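Local coordinates for GH127 beta-L-arabinofuranoside (Geobacillus stearothermophilus, PDB 4QK0), which probably hydrolyses beta-L-arabinofuranosidic linkages, as a glycoside hydrolase of family GH127 that releases L-arabinose from its conjugates, at residues A[48-60]-A[68-80]. Sequence-based numbering, arbitrary orientation.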
loop_
_atom_site.group_PDB
_atom_site.type_symbol
_atom_site.label_atom_id
_atom_site.label_comp_id
_atom_site.label_asym_id
_atom_site.label_seq_id
_atom_site.Cartn_x
_atom_site.Cartn_y
_atom_site.Cartn_z
ATOM N N ASP A 48 33.029 -3.438 -7.689
ATOM C CA ASP A 48 31.628 -3.627 -8.073
ATOM C C ASP A 48 30.639 -2.574 -7.561
ATOM O O ASP A 48 29.416 -2.636 -7.790
ATOM C CB ASP A 48 31.227 -4.977 -7.467
ATOM C CG ASP A 48 31.768 -5.144 -6.034
ATOM O OD1 ASP A 48 33.015 -4.999 -5.870
ATOM O OD2 ASP A 48 30.962 -5.395 -5.092
ATOM N N ALA A 49 31.156 -1.600 -6.843
ATOM C CA ALA A 49 30.283 -0.688 -6.133
ATOM C C ALA A 49 30.012 0.509 -7.021
ATOM O O ALA A 49 30.753 0.798 -7.987
ATOM C CB ALA A 49 30.888 -0.272 -4.807
ATOM N N GLU A 50 28.906 1.163 -6.716
ATOM C CA GLU A 50 28.612 2.471 -7.273
ATOM C C GLU A 50 29.680 3.402 -6.657
ATOM O O GLU A 50 29.854 3.424 -5.419
ATOM C CB GLU A 50 27.169 2.905 -6.921
ATOM C CG GLU A 50 25.950 2.271 -7.678
ATOM C CD GLU A 50 26.261 1.443 -8.939
ATOM O OE1 GLU A 50 25.972 0.198 -8.994
ATOM O OE2 GLU A 50 26.758 2.062 -9.905
ATOM N N PRO A 51 30.443 4.124 -7.504
ATOM C CA PRO A 51 31.474 4.956 -6.902
ATOM C C PRO A 51 30.871 6.007 -5.936
ATOM O O PRO A 51 29.689 6.378 -6.052
ATOM C CB PRO A 51 32.145 5.627 -8.099
ATOM C CG PRO A 51 31.775 4.786 -9.259
ATOM C CD PRO A 51 30.394 4.292 -8.959
ATOM N N SER A 52 31.643 6.400 -4.924
ATOM C CA SER A 52 31.154 7.420 -3.996
ATOM C C SER A 52 31.841 8.748 -4.267
ATOM O O SER A 52 31.198 9.751 -4.210
ATOM C CB SER A 52 31.287 6.958 -2.529
ATOM O OG SER A 52 32.416 7.493 -1.909
ATOM N N HIS A 53 33.152 8.755 -4.502
ATOM C CA HIS A 53 33.920 9.993 -4.647
ATOM C C HIS A 53 33.898 10.890 -3.384
ATOM O O HIS A 53 34.179 12.092 -3.462
ATOM C CB HIS A 53 33.425 10.818 -5.866
ATOM C CG HIS A 53 34.053 10.432 -7.169
ATOM N ND1 HIS A 53 35.076 11.154 -7.741
ATOM C CD2 HIS A 53 33.792 9.413 -8.021
ATOM C CE1 HIS A 53 35.440 10.585 -8.874
ATOM N NE2 HIS A 53 34.669 9.531 -9.071
ATOM N N ALA A 54 33.572 10.352 -2.238
ATOM C CA ALA A 54 33.320 11.240 -1.096
ATOM C C ALA A 54 34.621 11.934 -0.658
ATOM O O ALA A 54 34.612 13.120 -0.317
ATOM C CB ALA A 54 32.677 10.488 0.072
ATOM N N ILE A 55 35.708 11.179 -0.652
ATOM C CA ILE A 55 37.020 11.709 -0.253
ATOM C C ILE A 55 37.582 12.548 -1.411
ATOM O O ILE A 55 38.104 13.649 -1.211
ATOM C CB ILE A 55 37.985 10.588 0.105
ATOM C CG1 ILE A 55 37.485 9.767 1.296
ATOM C CG2 ILE A 55 39.392 11.121 0.383
ATOM C CD1 ILE A 55 37.426 10.525 2.596
ATOM N N GLU A 56 37.427 12.021 -2.617
ATOM C CA GLU A 56 37.893 12.672 -3.806
ATOM C C GLU A 56 37.340 14.085 -3.905
ATOM O O GLU A 56 38.048 15.031 -4.267
ATOM C CB GLU A 56 37.548 11.808 -5.049
ATOM C CG GLU A 56 38.189 12.247 -6.350
ATOM C CD GLU A 56 39.705 12.354 -6.272
ATOM O OE1 GLU A 56 40.335 11.793 -5.325
ATOM O OE2 GLU A 56 40.268 13.027 -7.167
ATOM N N ASN A 57 36.058 14.256 -3.625
ATOM C CA ASN A 57 35.463 15.593 -3.676
ATOM C C ASN A 57 36.267 16.590 -2.771
ATOM O O ASN A 57 36.359 17.732 -3.094
ATOM C CB ASN A 57 34.003 15.575 -3.235
ATOM C CG ASN A 57 33.054 14.942 -4.269
ATOM O OD1 ASN A 57 33.320 14.910 -5.461
ATOM N ND2 ASN A 57 31.902 14.497 -3.783
ATOM N N PHE A 58 36.749 16.154 -1.615
ATOM C CA PHE A 58 37.516 17.051 -0.722
ATOM C C PHE A 58 38.905 17.310 -1.272
ATOM O O PHE A 58 39.416 18.421 -1.178
ATOM C CB PHE A 58 37.660 16.482 0.681
ATOM C CG PHE A 58 36.415 16.577 1.495
ATOM C CD1 PHE A 58 36.011 17.788 2.040
ATOM C CD2 PHE A 58 35.636 15.451 1.712
ATOM C CE1 PHE A 58 34.843 17.884 2.776
ATOM C CE2 PHE A 58 34.485 15.534 2.457
ATOM C CZ PHE A 58 34.070 16.743 2.972
ATOM N N ARG A 59 39.500 16.290 -1.890
ATOM C CA ARG A 59 40.730 16.497 -2.611
ATOM C C ARG A 59 40.592 17.573 -3.654
ATOM O O ARG A 59 41.447 18.474 -3.747
ATOM C CB ARG A 59 41.165 15.227 -3.306
ATOM C CG ARG A 59 41.869 14.295 -2.381
ATOM C CD ARG A 59 42.856 13.425 -3.125
ATOM N NE ARG A 59 43.170 12.370 -2.212
ATOM C CZ ARG A 59 42.486 11.237 -2.111
ATOM N NH1 ARG A 59 41.473 10.966 -2.935
ATOM N NH2 ARG A 59 42.845 10.370 -1.182
ATOM N N ILE A 60 39.565 17.454 -4.496
ATOM C CA ILE A 60 39.381 18.428 -5.554
ATOM C C ILE A 60 39.216 19.782 -4.918
ATOM O O ILE A 60 39.826 20.774 -5.323
ATOM C CB ILE A 60 38.191 18.051 -6.436
ATOM C CG1 ILE A 60 38.484 16.704 -7.149
ATOM C CG2 ILE A 60 37.916 19.141 -7.448
ATOM C CD1 ILE A 60 37.272 16.069 -7.818
ATOM N N GLU A 68 35.345 16.536 -11.763
ATOM C CA GLU A 68 34.013 17.039 -11.498
ATOM C C GLU A 68 33.518 16.483 -10.191
ATOM O O GLU A 68 33.961 15.418 -9.740
ATOM C CB GLU A 68 33.044 16.678 -12.636
ATOM C CG GLU A 68 33.296 17.559 -13.867
ATOM C CD GLU A 68 32.558 17.219 -15.157
ATOM O OE1 GLU A 68 32.215 16.044 -15.418
ATOM O OE2 GLU A 68 32.427 18.136 -15.996
ATOM N N PHE A 69 32.713 17.288 -9.509
ATOM C CA PHE A 69 32.011 16.815 -8.325
ATOM C C PHE A 69 31.200 15.554 -8.712
ATOM O O PHE A 69 30.713 15.459 -9.810
ATOM C CB PHE A 69 31.059 17.899 -7.805
ATOM C CG PHE A 69 30.244 17.448 -6.647
ATOM C CD1 PHE A 69 29.006 16.823 -6.839
ATOM C CD2 PHE A 69 30.725 17.625 -5.358
ATOM C CE1 PHE A 69 28.279 16.356 -5.735
ATOM C CE2 PHE A 69 29.998 17.192 -4.265
ATOM C CZ PHE A 69 28.775 16.557 -4.442
ATOM N N TYR A 70 31.109 14.596 -7.811
ATOM C CA TYR A 70 30.271 13.450 -8.025
ATOM C C TYR A 70 29.507 13.092 -6.761
ATOM O O TYR A 70 30.058 13.111 -5.663
ATOM C CB TYR A 70 31.117 12.251 -8.461
ATOM C CG TYR A 70 30.308 11.024 -8.795
ATOM C CD1 TYR A 70 29.871 10.144 -7.786
ATOM C CD2 TYR A 70 29.979 10.712 -10.124
ATOM C CE1 TYR A 70 29.117 9.009 -8.086
ATOM C CE2 TYR A 70 29.231 9.572 -10.429
ATOM C CZ TYR A 70 28.803 8.731 -9.404
ATOM O OH TYR A 70 28.083 7.596 -9.690
ATOM N N GLY A 71 28.251 12.668 -6.939
ATOM C CA GLY A 71 27.467 12.065 -5.856
ATOM C C GLY A 71 26.312 12.946 -5.429
ATOM O O GLY A 71 25.905 13.866 -6.162
HETATM N N MSE A 72 25.780 12.665 -4.249
HETATM C CA MSE A 72 24.634 13.400 -3.730
HETATM C C MSE A 72 25.106 14.708 -3.093
HETATM O O MSE A 72 26.272 14.887 -2.730
HETATM C CB MSE A 72 23.930 12.553 -2.667
HETATM C CG MSE A 72 23.321 11.242 -3.213
HETATM SE SE MSE A 72 22.138 11.548 -4.785
HETATM C CE MSE A 72 20.376 11.625 -3.877
ATOM N N VAL A 73 24.182 15.645 -2.973
ATOM C CA VAL A 73 24.488 16.957 -2.455
ATOM C C VAL A 73 24.985 16.900 -0.986
ATOM O O VAL A 73 25.775 17.731 -0.564
ATOM C CB VAL A 73 23.290 17.898 -2.746
ATOM C CG1 VAL A 73 22.151 17.701 -1.759
ATOM C CG2 VAL A 73 23.789 19.318 -2.768
ATOM N N PHE A 74 24.585 15.844 -0.278
ATOM C CA PHE A 74 24.960 15.579 1.119
ATOM C C PHE A 74 26.043 14.504 1.286
ATOM O O PHE A 74 26.199 13.901 2.352
ATOM C CB PHE A 74 23.711 15.134 1.900
ATOM C CG PHE A 74 22.934 14.016 1.229
ATOM C CD1 PHE A 74 23.404 12.709 1.231
ATOM C CD2 PHE A 74 21.738 14.299 0.555
ATOM C CE1 PHE A 74 22.708 11.691 0.584
ATOM C CE2 PHE A 74 21.026 13.295 -0.076
ATOM C CZ PHE A 74 21.501 11.988 -0.059
ATOM N N GLN A 75 26.779 14.258 0.231
ATOM C CA GLN A 75 27.897 13.317 0.260
ATOM C C GLN A 75 28.943 13.606 1.389
ATOM O O GLN A 75 29.489 12.686 1.979
ATOM C CB GLN A 75 28.581 13.378 -1.128
ATOM C CG GLN A 75 29.350 12.121 -1.536
ATOM C CD GLN A 75 28.478 11.040 -2.166
ATOM O OE1 GLN A 75 27.245 11.171 -2.288
ATOM N NE2 GLN A 75 29.119 9.966 -2.581
ATOM N N ASP A 76 29.228 14.889 1.651
ATOM C CA ASP A 76 30.176 15.280 2.698
ATOM C C ASP A 76 29.810 14.660 4.033
ATOM O O ASP A 76 30.685 14.334 4.829
ATOM C CB ASP A 76 30.228 16.814 2.829
ATOM C CG ASP A 76 30.878 17.519 1.608
ATOM O OD1 ASP A 76 31.456 16.822 0.693
ATOM O OD2 ASP A 76 30.781 18.785 1.530
ATOM N N SER A 77 28.512 14.489 4.315
ATOM C CA SER A 77 28.108 13.935 5.618
ATOM C C SER A 77 28.489 12.477 5.808
ATOM O O SER A 77 28.562 11.974 6.951
ATOM C CB SER A 77 26.593 14.018 5.792
ATOM O OG SER A 77 25.966 13.165 4.836
ATOM N N ASP A 78 28.672 11.757 4.721
ATOM C CA ASP A 78 29.136 10.352 4.838
ATOM C C ASP A 78 30.545 10.279 5.454
ATOM O O ASP A 78 30.835 9.414 6.257
ATOM C CB ASP A 78 29.153 9.680 3.466
ATOM C CG ASP A 78 27.761 9.307 3.000
ATOM O OD1 ASP A 78 26.909 8.989 3.869
ATOM O OD2 ASP A 78 27.548 9.248 1.766
ATOM N N VAL A 79 31.399 11.200 5.057
ATOM C CA VAL A 79 32.732 11.241 5.606
ATOM C C VAL A 79 32.640 11.563 7.091
ATOM O O VAL A 79 33.343 10.972 7.914
ATOM C CB VAL A 79 33.578 12.286 4.883
ATOM C CG1 VAL A 79 34.958 12.366 5.496
ATOM C CG2 VAL A 79 33.705 11.916 3.428
ATOM N N ALA A 80 31.744 12.481 7.427
ATOM C CA ALA A 80 31.547 12.895 8.798
ATOM C C ALA A 80 31.119 11.748 9.639
ATOM O O ALA A 80 31.634 11.535 10.733
ATOM C CB ALA A 80 30.522 14.011 8.876
HETATM O O HOH W 1 34.473 13.794 -7.660
HETATM O O HOH W 2 32.029 14.434 -0.489
#
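With CG of Asn57 opposite its own carbonyl carbon (chi1 -73°) and CG of Tyr70 opposite its backbone N (chi1 -176°), the Asn57 amide meets the main chain of Tyr70 while the tyrosine's CB comes over the His53 ring. The result is a worked example of a side-chain amide pairing with an extended backbone as a strand neighbour would: OD1 of Asn57 accepts from Tyr70 N at 3.2 Å, and ND2 of Asn57 donates to Tyr70 O at 3.0 Å, almost straight and in the amide plane. The amide lies nearly parallel to the Phe69 ring, with ND2 of Asn57 3.3 Å from CE2 of Phe69. Two waters extend the grip: one donates to Asn57 OD1 and Glu68 O, the other joins Asn57 ND2 to Ala54 O and Asp76 OD1. A leucine in place of Asn57 would probably leave N and O of Tyr70 without these mates and free the loop 68-71 to shift. On the Tyr70 side, its CB makes a CH-pi contact 4.0 Å from the centroid of the His53 ring. Gln75 sends NE2 to Ser52 O in a weak bond while its OE1 accepts from Met72 N, bracing the turn 72-75. Beyond the polar part, CG2 of Val79 touches CB of Ala54 and, 3.8 Å away, CE2 at the edge of the Phe58 ring. Asp76 OD1, near CZ of Phe58, also bonds to Thr121 OG1. Within the catalytic domain, where helix 54-61 meets helix 76-92, the 54-60 and 76-80 turns cross at -109°, their axes 9.4 Å apart at closest approach, with helix 96-112 packing against Phe58 and Val79, and helix 122-126 against Ile60 and Phe69.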